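Long-range contacts in lectin (Pleurotus ostreatus, PDB 6KC2), which binds rhamnose through bound calcium ions and also binds N-acetylgalactosamine, probably recognising such sugars on glycans: residues A[257-262]-A[299-304]; A[92-97]-A[119-124]; A[127-132]-A[181-186]. All coordinates share one frame; numbering follows the deposited sequence.

Contact 1 of 3, residues A[257-262]-A[299-304]. With CA (calcium ion), chain E; RAM (alpha-L-rhamnopyranose), chain H; NAG (2-acetamido-2-deoxy-beta-D-glucopyranose), chain D.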
loop_
_atom_site.group_PDB
_atom_site.type_symbol
_atom_site.label_atom_id
_atom_site.label_comp_id
_atom_site.label_asym_id
_atom_site.label_seq_id
_atom_site.Cartn_x
_atom_site.Cartn_y
_atom_site.Cartn_z
ATOM N N ALA A 257 -14.239 -6.542 1.283
ATOM C CA ALA A 257 -15.495 -6.535 2.023
ATOM C C ALA A 257 -16.532 -7.272 1.186
ATOM O O ALA A 257 -16.464 -7.269 -0.051
ATOM C CB ALA A 257 -15.963 -5.096 2.333
ATOM N N ALA A 258 -17.504 -7.892 1.859
ATOM C CA ALA A 258 -18.533 -8.631 1.138
ATOM C C ALA A 258 -19.904 -8.421 1.765
ATOM O O ALA A 258 -20.049 -8.409 2.995
ATOM C CB ALA A 258 -18.221 -10.133 1.087
ATOM N N ASP A 259 -20.921 -8.276 0.919
ATOM C CA ASP A 259 -22.250 -8.190 1.486
ATOM C C ASP A 259 -22.605 -9.578 1.959
ATOM O O ASP A 259 -22.922 -10.474 1.161
ATOM C CB ASP A 259 -23.317 -7.640 0.549
ATOM C CG ASP A 259 -24.713 -7.601 1.226
ATOM O OD1 ASP A 259 -24.993 -8.424 2.126
ATOM O OD2 ASP A 259 -25.514 -6.698 0.906
ATOM N N ASP A 260 -22.603 -9.646 3.287
ATOM C CA ASP A 260 -22.807 -10.705 4.249
ATOM C C ASP A 260 -21.432 -11.219 4.635
ATOM O O ASP A 260 -20.961 -10.778 5.685
ATOM C CB ASP A 260 -23.853 -11.689 3.769
ATOM C CG ASP A 260 -25.257 -11.093 3.932
ATOM O OD1 ASP A 260 -25.402 -10.216 4.825
ATOM O OD2 ASP A 260 -26.180 -11.419 3.153
ATOM N N ARG A 261 -20.728 -12.028 3.838
ATOM C CA ARG A 261 -19.484 -12.575 4.401
ATOM C C ARG A 261 -18.596 -13.172 3.313
ATOM O O ARG A 261 -19.045 -13.450 2.198
ATOM C CB ARG A 261 -19.771 -13.634 5.481
ATOM C CG ARG A 261 -20.573 -14.844 4.991
ATOM C CD ARG A 261 -21.135 -15.681 6.146
ATOM N NE ARG A 261 -20.160 -15.828 7.223
ATOM C CZ ARG A 261 -20.360 -15.424 8.479
ATOM N NH1 ARG A 261 -21.512 -14.853 8.823
ATOM N NH2 ARG A 261 -19.405 -15.593 9.392
ATOM N N TYR A 262 -17.325 -13.382 3.661
ATOM C CA TYR A 262 -16.372 -13.939 2.711
ATOM C C TYR A 262 -15.324 -14.732 3.475
ATOM O O TYR A 262 -15.076 -14.491 4.666
ATOM C CB TYR A 262 -15.661 -12.852 1.868
ATOM C CG TYR A 262 -14.675 -12.094 2.718
ATOM C CD1 TYR A 262 -15.079 -10.969 3.438
ATOM C CD2 TYR A 262 -13.356 -12.535 2.863
ATOM C CE1 TYR A 262 -14.198 -10.291 4.252
ATOM C CE2 TYR A 262 -12.470 -11.872 3.695
ATOM C CZ TYR A 262 -12.894 -10.744 4.381
ATOM O OH TYR A 262 -12.021 -10.086 5.213
ATOM N N ALA A 299 -17.723 -16.182 -0.994
ATOM C CA ALA A 299 -18.592 -15.163 -0.417
ATOM C C ALA A 299 -20.009 -15.709 -0.313
ATOM O O ALA A 299 -20.471 -16.442 -1.191
ATOM C CB ALA A 299 -18.569 -13.872 -1.244
ATOM N N THR A 300 -20.696 -15.360 0.769
ATOM C CA THR A 300 -21.988 -15.946 1.083
ATOM C C THR A 300 -23.028 -14.846 1.231
ATOM O O THR A 300 -22.788 -13.851 1.920
ATOM C CB THR A 300 -21.905 -16.767 2.369
ATOM O OG1 THR A 300 -20.874 -17.755 2.245
ATOM C CG2 THR A 300 -23.242 -17.448 2.669
ATOM N N ASN A 301 -24.183 -15.031 0.603
ATOM C CA ASN A 301 -25.303 -14.119 0.777
ATOM C C ASN A 301 -26.324 -14.727 1.735
ATOM O O ASN A 301 -26.840 -15.823 1.485
ATOM C CB ASN A 301 -25.971 -13.786 -0.553
ATOM C CG ASN A 301 -27.137 -12.811 -0.375
ATOM O OD1 ASN A 301 -27.145 -12.026 0.566
ATOM N ND2 ASN A 301 -28.123 -12.882 -1.250
ATOM N N GLY A 302 -26.628 -14.005 2.818
ATOM C CA GLY A 302 -27.632 -14.431 3.775
ATOM C C GLY A 302 -29.053 -14.029 3.435
ATOM O O GLY A 302 -29.984 -14.418 4.149
ATOM N N GLY A 303 -29.233 -13.272 2.352
ATOM C CA GLY A 303 -30.533 -12.805 1.913
ATOM C C GLY A 303 -30.461 -11.376 1.409
ATOM O O GLY A 303 -29.695 -10.569 1.939
ATOM N N GLY A 304 -31.239 -11.050 0.383
ATOM C CA GLY A 304 -31.283 -9.709 -0.136
ATOM C C GLY A 304 -30.140 -9.442 -1.090
ATOM O O GLY A 304 -29.652 -10.350 -1.777
HETATM CA CA CA E . -27.191 -9.797 1.714
HETATM C C1 RAM H . -29.960 -6.107 5.091
HETATM C C2 RAM H . -29.085 -7.342 5.306
HETATM C C3 RAM H . -28.624 -7.912 3.966
HETATM C C4 RAM H . -28.011 -6.802 3.104
HETATM C C5 RAM H . -28.913 -5.551 3.066
HETATM C C6 RAM H . -28.296 -4.394 2.278
HETATM O O1 RAM H . -31.138 -6.442 4.365
HETATM O O2 RAM H . -27.954 -6.987 6.075
HETATM O O3 RAM H . -27.711 -8.985 4.153
HETATM O O4 RAM H . -27.859 -7.296 1.794
HETATM O O5 RAM H . -29.208 -5.129 4.386
HETATM C C1 NAG D . -18.292 -21.246 2.019
HETATM C C2 NAG D . -17.908 -22.604 2.579
HETATM C C3 NAG D . -19.140 -23.277 3.168
HETATM C C4 NAG D . -19.691 -22.401 4.287
HETATM C C5 NAG D . -19.937 -20.966 3.794
HETATM C C6 NAG D . -20.194 -20.006 4.931
HETATM C C7 NAG D . -17.809 -23.961 0.519
HETATM C C8 NAG D . -16.927 -24.810 -0.350
HETATM N N2 NAG D . -17.231 -23.455 1.611
HETATM O O3 NAG D . -18.816 -24.572 3.663
HETATM O O4 NAG D . -20.892 -22.964 4.814
HETATM O O5 NAG D . -18.807 -20.429 3.077
HETATM O O6 NAG D . -18.976 -19.476 5.433
HETATM O O7 NAG D . -18.988 -23.752 0.248
#
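Asp260 and Gly302 meet within a calcium-dependent sugar site, built where the corner between strands 249-259 and 261-266 faces the end of strand 292-301. Asp260 OD2 does double duty: it binds the calcium ion at 2.4 Å and accepts the bond from Gly302 N at 2.6 Å, the N-H coming from above the carboxylate plane, 41° out of it. Asn301 OD1 lies 2.8 Å from Asp260 OD2, a closeness made tolerable because both oxygens bind the same ion. That amide oxygen also receives Gly303 N, closing an Asx turn, and Gly303 O is a further ligand. With CG anti to its backbone N (chi1 179°), Asp259 sends OD1 to the metal; OD2 is held by Trp364 NE1 and lies 2.6 Å from O4 of the rhamnose. Pro305 O and the sugar's O3 and O4 complete the shell. Along the strands, away from the ion, Thr300 N bonds to Arg261 O at 2.9 Å, and Arg261 CG runs alongside Thr300 CB. The calcium probably offsets the charge of two adjacent aspartates; with Asp260 OD1 2.7 Å from rhamnose O3, each acid meets the metal with one oxygen and the sugar with the other.

Contact 2 of 3, residues A[92-97]-A[119-124]. With CA (calcium ion), chain F; NAG (2-acetamido-2-deoxy-beta-D-glucopyranose), chain B; RAM (alpha-L-rhamnopyranose), chain G.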
loop_
_atom_site.group_PDB
_atom_site.type_symbol
_atom_site.label_atom_id
_atom_site.label_comp_id
_atom_site.label_asym_id
_atom_site.label_seq_id
_atom_site.Cartn_x
_atom_site.Cartn_y
_atom_site.Cartn_z
ATOM N N ILE A 92 4.678 2.513 3.180
ATOM C CA ILE A 92 5.201 3.862 3.376
ATOM C C ILE A 92 4.044 4.855 3.474
ATOM O O ILE A 92 3.074 4.765 2.710
ATOM C CB ILE A 92 6.150 4.262 2.228
ATOM C CG1 ILE A 92 7.401 3.374 2.215
ATOM C CG2 ILE A 92 6.500 5.737 2.295
ATOM C CD1 ILE A 92 8.219 3.520 0.919
ATOM N N VAL A 93 4.145 5.806 4.408
ATOM C CA VAL A 93 3.253 6.961 4.424
ATOM C C VAL A 93 4.090 8.232 4.413
ATOM O O VAL A 93 4.959 8.416 5.272
ATOM C CB VAL A 93 2.286 6.957 5.623
ATOM C CG1 VAL A 93 1.446 8.266 5.612
ATOM C CG2 VAL A 93 1.344 5.749 5.539
ATOM N N VAL A 94 3.815 9.122 3.457
ATOM C CA VAL A 94 4.621 10.322 3.265
ATOM C C VAL A 94 3.685 11.526 3.154
ATOM O O VAL A 94 2.591 11.429 2.585
ATOM C CB VAL A 94 5.544 10.193 2.021
ATOM C CG1 VAL A 94 4.747 9.774 0.760
ATOM C CG2 VAL A 94 6.336 11.492 1.758
ATOM N N ALA A 95 4.111 12.654 3.717
ATOM C CA ALA A 95 3.381 13.911 3.662
ATOM C C ALA A 95 4.388 15.013 3.380
ATOM O O ALA A 95 5.570 14.890 3.723
ATOM C CB ALA A 95 2.625 14.183 4.980
ATOM N N SER A 96 3.929 16.085 2.739
ATOM C CA SER A 96 4.872 17.121 2.345
ATOM C C SER A 96 4.224 18.494 2.348
ATOM O O SER A 96 3.033 18.661 2.065
ATOM C CB SER A 96 5.460 16.876 0.946
ATOM O OG SER A 96 4.420 16.700 -0.017
ATOM N N ASP A 97 5.057 19.482 2.614
ATOM C CA ASP A 97 4.740 20.881 2.386
ATOM C C ASP A 97 5.880 21.391 1.514
ATOM O O ASP A 97 6.962 21.660 2.046
ATOM C CB ASP A 97 4.639 21.630 3.713
ATOM C CG ASP A 97 4.414 23.119 3.533
ATOM O OD1 ASP A 97 4.500 23.627 2.391
ATOM O OD2 ASP A 97 4.136 23.777 4.550
ATOM N N GLN A 119 0.236 10.198 2.052
ATOM C CA GLN A 119 0.135 9.356 0.869
ATOM C C GLN A 119 0.717 7.974 1.162
ATOM O O GLN A 119 1.849 7.860 1.649
ATOM C CB GLN A 119 0.871 10.002 -0.303
ATOM C CG GLN A 119 0.844 9.167 -1.577
ATOM C CD GLN A 119 1.677 9.801 -2.683
ATOM O OE1 GLN A 119 2.803 10.253 -2.457
ATOM N NE2 GLN A 119 1.112 9.870 -3.874
ATOM N N ALA A 120 -0.055 6.938 0.855
ATOM C CA ALA A 120 0.342 5.544 0.988
ATOM C C ALA A 120 1.114 5.081 -0.246
ATOM O O ALA A 120 0.669 5.293 -1.377
ATOM C CB ALA A 120 -0.900 4.667 1.181
ATOM N N LEU A 121 2.263 4.444 -0.025
ATOM C CA LEU A 121 3.056 3.811 -1.077
ATOM C C LEU A 121 3.508 2.438 -0.594
ATOM O O LEU A 121 3.679 2.218 0.612
ATOM C CB LEU A 121 4.293 4.660 -1.454
ATOM C CG LEU A 121 4.026 6.089 -1.943
ATOM C CD1 LEU A 121 5.330 6.895 -2.058
ATOM C CD2 LEU A 121 3.244 6.094 -3.287
ATOM N N PHE A 122 3.727 1.520 -1.540
ATOM C CA PHE A 122 4.157 0.155 -1.241
ATOM C C PHE A 122 5.308 -0.218 -2.160
ATOM O O PHE A 122 5.308 0.155 -3.333
ATOM C CB PHE A 122 3.013 -0.848 -1.419
ATOM C CG PHE A 122 1.823 -0.556 -0.562
ATOM C CD1 PHE A 122 1.730 -1.094 0.714
ATOM C CD2 PHE A 122 0.806 0.268 -1.023
ATOM C CE1 PHE A 122 0.625 -0.825 1.526
ATOM C CE2 PHE A 122 -0.304 0.550 -0.219
ATOM C CZ PHE A 122 -0.395 -0.008 1.062
ATOM N N VAL A 123 6.293 -0.950 -1.640
ATOM C CA VAL A 123 7.500 -1.202 -2.428
ATOM C C VAL A 123 8.196 -2.452 -1.902
ATOM O O VAL A 123 8.240 -2.706 -0.690
ATOM C CB VAL A 123 8.435 0.034 -2.426
ATOM C CG1 VAL A 123 9.073 0.250 -1.045
ATOM C CG2 VAL A 123 9.499 -0.090 -3.507
ATOM N N ALA A 124 8.711 -3.251 -2.835
ATOM C CA ALA A 124 9.622 -4.330 -2.495
ATOM C C ALA A 124 10.994 -3.744 -2.143
ATOM O O ALA A 124 11.347 -2.636 -2.557
ATOM C CB ALA A 124 9.734 -5.324 -3.662
HETATM CA CA CA F . 5.261 25.769 1.702
HETATM C C1 NAG B . 3.024 2.158 -8.413
HETATM C C2 NAG B . 2.937 3.221 -7.365
HETATM C C3 NAG B . 2.421 4.526 -7.973
HETATM C C4 NAG B . 2.951 4.831 -9.383
HETATM C C5 NAG B . 3.554 3.647 -10.169
HETATM C C6 NAG B . 4.784 4.050 -10.963
HETATM C C7 NAG B . 2.559 2.561 -5.027
HETATM C C8 NAG B . 4.034 2.657 -4.854
HETATM N N2 NAG B . 2.090 2.814 -6.256
HETATM O O3 NAG B . 2.792 5.569 -7.080
HETATM O O4 NAG B . 1.845 5.292 -10.162
HETATM O O5 NAG B . 3.943 2.532 -9.350
HETATM O O6 NAG B . 5.894 3.192 -10.735
HETATM O O7 NAG B . 1.822 2.249 -4.105
HETATM C C1 RAM G . -0.061 27.631 2.442
HETATM C C2 RAM G . 0.791 27.008 1.334
HETATM C C3 RAM G . 2.243 26.983 1.792
HETATM C C4 RAM G . 2.336 26.173 3.074
HETATM C C5 RAM G . 1.355 26.710 4.122
HETATM C C6 RAM G . 1.322 25.823 5.358
HETATM O O1 RAM G . 0.356 28.985 2.699
HETATM O O2 RAM G . 0.375 25.674 1.095
HETATM O O3 RAM G . 3.043 26.409 0.789
HETATM O O4 RAM G . 3.663 26.209 3.547
HETATM O O5 RAM G . 0.040 26.780 3.591
#
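The side chains of Gln119 and Val94 run alongside each other in one direction, and the carboxamide oxygen OE1 of Gln119 is 3.8 Å from Val94 CG1. Gln119 reaches out on an extended chain, and its two polar ends are tied down beyond the pair, OE1 by His100 NE2 and NE2 by Thr111 O. The other flat group, the Phe122 ring, has the acetamide O7 of an N-acetylglucosamine at its edge, near the ring plane and 3.8 Å from CD2; the same O7 accepts a hydrogen bond from Phe122 N at 3.3 Å.

Between the strands the backbone does regular antiparallel work. Ile92 and Leu121 form one hydrogen-bonded pair, Val94 and Gln119 another, the shortest link being Gln119 N to Val94 O at 2.7 Å. The non-hydrogen-bonded pair of Val93 and Ala120 sits between them. On the face that Ile92, Val94 and Leu121 share with Gln119, the remaining contacts are apolar. Ile92 CB is 4.1 Å from Leu121 CB, and Val94 CG1 approaches Leu121 CD1. Ile92 CG1 is anti to the carbonyl carbon (chi1 -65°), and its terminal CD1 reaches Val123 CG1 at 3.9 Å, the two side chains crossing at a slant.

Strand 118-124 is an outermost strand of its four-stranded sheet, with 87-96 inside it and 146-155 next. The Ile92, Val94 and Leu121 face packs on Phe102 and His100 of strand 99-104, from the other sheet of the sandwich, whereas Val93 and Ala120 meet Ala373, and Phe122 touches Thr253 of strand 249-259.

Contact 3 of 3, residues A[127-132]-A[181-186]. With NAG (2-acetamido-2-deoxy-beta-D-glucopyranose), chain C; NAG (2-acetamido-2-deoxy-beta-D-glucopyranose), chain I.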
loop_
_atom_site.group_PDB
_atom_site.type_symbol
_atom_site.label_atom_id
_atom_site.label_comp_id
_atom_site.label_asym_id
_atom_site.label_seq_id
_atom_site.Cartn_x
_atom_site.Cartn_y
_atom_site.Cartn_z
ATOM N N PRO A 127 17.435 -7.099 0.303
ATOM C CA PRO A 127 17.418 -7.841 1.575
ATOM C C PRO A 127 18.199 -7.189 2.709
ATOM O O PRO A 127 17.799 -7.360 3.869
ATOM C CB PRO A 127 18.005 -9.213 1.195
ATOM C CG PRO A 127 18.759 -8.974 -0.079
ATOM C CD PRO A 127 17.995 -7.903 -0.800
ATOM N N THR A 128 19.289 -6.460 2.445
ATOM C CA THR A 128 20.110 -6.001 3.569
ATOM C C THR A 128 20.200 -4.485 3.716
ATOM O O THR A 128 20.237 -3.993 4.845
ATOM C CB THR A 128 21.546 -6.595 3.496
ATOM O OG1 THR A 128 22.228 -6.135 2.319
ATOM C CG2 THR A 128 21.497 -8.121 3.494
ATOM N N TRP A 129 20.257 -3.719 2.635
ATOM C CA TRP A 129 20.167 -2.270 2.770
ATOM C C TRP A 129 19.266 -1.707 1.679
ATOM O O TRP A 129 19.077 -2.317 0.620
ATOM C CB TRP A 129 21.544 -1.584 2.714
ATOM C CG TRP A 129 22.256 -1.819 1.447
ATOM C CD1 TRP A 129 23.178 -2.800 1.200
ATOM C CD2 TRP A 129 22.113 -1.081 0.221
ATOM N NE1 TRP A 129 23.623 -2.715 -0.104
ATOM C CE2 TRP A 129 22.985 -1.673 -0.728
ATOM C CE3 TRP A 129 21.337 0.015 -0.169
ATOM C CZ2 TRP A 129 23.101 -1.200 -2.047
ATOM C CZ3 TRP A 129 21.453 0.489 -1.481
ATOM C CH2 TRP A 129 22.329 -0.122 -2.403
ATOM N N ASN A 130 18.728 -0.514 1.950
ATOM C CA ASN A 130 17.846 0.174 1.015
ATOM C C ASN A 130 18.059 1.677 1.119
ATOM O O ASN A 130 18.073 2.226 2.229
ATOM C CB ASN A 130 16.384 -0.188 1.288
ATOM C CG ASN A 130 16.072 -1.625 0.936
ATOM O OD1 ASN A 130 15.896 -1.965 -0.238
ATOM N ND2 ASN A 130 16.024 -2.479 1.943
ATOM N N LEU A 131 18.249 2.326 -0.034
ATOM C CA LEU A 131 18.409 3.773 -0.100
ATOM C C LEU A 131 17.055 4.424 -0.390
ATOM O O LEU A 131 16.494 4.262 -1.480
ATOM C CB LEU A 131 19.424 4.173 -1.164
ATOM C CG LEU A 131 19.524 5.702 -1.261
ATOM C CD1 LEU A 131 20.338 6.251 -0.087
ATOM C CD2 LEU A 131 20.111 6.156 -2.572
ATOM N N PHE A 132 16.548 5.181 0.574
ATOM C CA PHE A 132 15.356 5.994 0.385
ATOM C C PHE A 132 15.782 7.410 0.045
ATOM O O PHE A 132 16.682 7.968 0.687
ATOM C CB PHE A 132 14.476 5.962 1.632
ATOM C CG PHE A 132 14.047 4.579 2.006
ATOM C CD1 PHE A 132 14.835 3.796 2.841
ATOM C CD2 PHE A 132 12.888 4.032 1.472
ATOM C CE1 PHE A 132 14.467 2.495 3.160
ATOM C CE2 PHE A 132 12.504 2.733 1.787
ATOM C CZ PHE A 132 13.297 1.963 2.638
ATOM N N GLN A 181 19.171 10.530 -6.344
ATOM C CA GLN A 181 18.454 9.411 -5.760
ATOM C C GLN A 181 19.128 8.067 -6.006
ATOM O O GLN A 181 18.686 7.065 -5.433
ATOM C CB GLN A 181 17.025 9.372 -6.309
ATOM C CG GLN A 181 16.916 8.753 -7.705
ATOM C CD GLN A 181 17.149 9.771 -8.820
ATOM O OE1 GLN A 181 17.851 10.771 -8.640
ATOM N NE2 GLN A 181 16.551 9.521 -9.975
ATOM N N LEU A 182 20.181 8.009 -6.832
ATOM C CA LEU A 182 20.757 6.698 -7.124
ATOM C C LEU A 182 21.689 6.258 -5.996
ATOM O O LEU A 182 22.358 7.092 -5.385
ATOM C CB LEU A 182 21.525 6.727 -8.441
ATOM C CG LEU A 182 20.654 6.955 -9.669
ATOM C CD1 LEU A 182 21.502 6.914 -10.928
ATOM C CD2 LEU A 182 19.570 5.904 -9.717
ATOM N N PRO A 183 21.738 4.958 -5.694
ATOM C CA PRO A 183 22.669 4.488 -4.654
ATOM C C PRO A 183 24.126 4.795 -4.954
ATOM O O PRO A 183 24.928 4.917 -4.023
ATOM C CB PRO A 183 22.406 2.974 -4.611
ATOM C CG PRO A 183 21.001 2.838 -5.108
ATOM C CD PRO A 183 20.850 3.884 -6.170
ATOM N N SER A 184 24.493 4.940 -6.228
ATOM C CA SER A 184 25.886 5.200 -6.562
ATOM C C SER A 184 26.325 6.611 -6.183
ATOM O O SER A 184 27.527 6.847 -6.018
ATOM C CB SER A 184 26.118 4.944 -8.056
ATOM O OG SER A 184 25.156 5.601 -8.864
ATOM N N THR A 185 25.394 7.550 -6.034
ATOM C CA THR A 185 25.760 8.878 -5.554
ATOM C C THR A 185 26.262 8.798 -4.116
ATOM O O THR A 185 25.679 8.105 -3.279
ATOM C CB THR A 185 24.567 9.822 -5.659
ATOM O OG1 THR A 185 24.271 10.040 -7.041
ATOM C CG2 THR A 185 24.869 11.164 -5.009
ATOM N N ASN A 186 27.372 9.490 -3.842
ATOM C CA ASN A 186 27.980 9.517 -2.514
ATOM C C ASN A 186 27.434 10.715 -1.740
ATOM O O ASN A 186 27.619 11.866 -2.157
ATOM C CB ASN A 186 29.507 9.592 -2.620
ATOM C CG ASN A 186 30.210 9.304 -1.296
ATOM O OD1 ASN A 186 29.558 9.131 -0.266
ATOM N ND2 ASN A 186 31.548 9.240 -1.323
HETATM C C1 NAG C . 24.206 1.291 2.649
HETATM C C2 NAG C . 25.129 1.451 1.437
HETATM C C3 NAG C . 25.791 0.121 1.073
HETATM C C4 NAG C . 26.449 -0.526 2.286
HETATM C C5 NAG C . 25.431 -0.625 3.418
HETATM C C6 NAG C . 25.994 -1.205 4.697
HETATM C C7 NAG C . 24.458 3.254 -0.086
HETATM C C8 NAG C . 23.624 3.628 -1.276
HETATM N N2 NAG C . 24.390 1.977 0.300
HETATM O O3 NAG C . 26.754 0.369 0.056
HETATM O O4 NAG C . 26.885 -1.839 1.939
HETATM O O5 NAG C . 24.928 0.683 3.732
HETATM O O6 NAG C . 26.720 -0.234 5.439
HETATM O O7 NAG C . 25.149 4.074 0.507
HETATM C C1 NAG I . 28.296 -2.100 2.149
HETATM C C2 NAG I . 28.458 -3.638 2.212
HETATM C C3 NAG I . 29.938 -4.051 2.255
HETATM C C4 NAG I . 30.758 -3.323 1.197
HETATM C C5 NAG I . 30.524 -1.825 1.327
HETATM C C6 NAG I . 31.297 -1.000 0.323
HETATM C C7 NAG I . 26.530 -4.697 3.308
HETATM C C8 NAG I . 25.954 -5.183 4.606
HETATM N N2 NAG I . 27.754 -4.164 3.372
HETATM O O3 NAG I . 30.026 -5.456 2.037
HETATM O O4 NAG I . 32.144 -3.616 1.350
HETATM O O5 NAG I . 29.130 -1.564 1.117
HETATM O O6 NAG I . 30.880 -1.259 -1.010
HETATM O O7 NAG I . 25.918 -4.793 2.248
HETATM O O HOH W 1 16.496 5.917 -3.940
#
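Leu131 and Trp129 supply the strand's side of this contact, and the turn after Gln181 supplies the other. With chi1 near 177° and chi2 near 76°, Leu131 turns its CD2 branch into the loop: CD2 comes to 3.3 Å from Gln181 O and to 3.7 Å from Pro183 CA. Two residues earlier, the indole of Trp129 meets the proline with its rim. Trp129 CH2 touches Pro183 CB at 3.8 Å, the proline atom standing at the indole edge, close to its plane, and the two side chains cross at about a right angle.

No direct hydrogen bond joins the segments. A single water does so instead, donating to Leu131 O at 3.0 Å and to Gln181 O at 2.9 Å, thereby satisfying two carbonyls that could not serve each other.

A sugar forms the next layer. An N-acetylglucosamine lies over one face of Trp129, its N2 3.6 Å above the plane and displaced from the ring centre. The methyl C8 of this sugar reaches on to Pro183 CB at 3.6 Å, bridging both segments. Its O4 carries a second N-acetylglucosamine, whose O7 is at the indole edge by CD1. Asn78, which Trp129 also touches, begins an Asn-Ile-Thr sequon and is probably the attachment point.

Farther out, the loop holds its own shape. Leu182 to Thr185 form a type I turn closed by Thr185 N to Leu182 O; Thr185 OG1 is anchored on Asn179 O, and Arg76 NH1 bonds to Leu182 O. Strand 129-138 lies between 99-104 and 71-80 in a five-stranded antiparallel sheet. The loop between strands 170-171 and 194-198 crosses this sheet's outer surface, meeting Arg76 of strand 71-80 and Tyr103 of strand 99-104.

Contacts 2 and 3 follow each other along the chain, strand 118-124 leading into 129-138, yet their centres are about 17 Å apart and they belong to different sheets of one sandwich. Contact 1 lies in the second half of the chain, its centre about 33 Å from that of contact 2 and about 46 Å from that of contact 3. It carries most of one calcium site, whereas contact 2 reaches the other through Asp97 alone, at the far end of its strand; the rhamnose there is bound in the same manner, by O3 and O4. Contact 3, remote from both ions, meets N-acetylglucosamine, which also lies near contacts 1 and 2, instead of rhamnose.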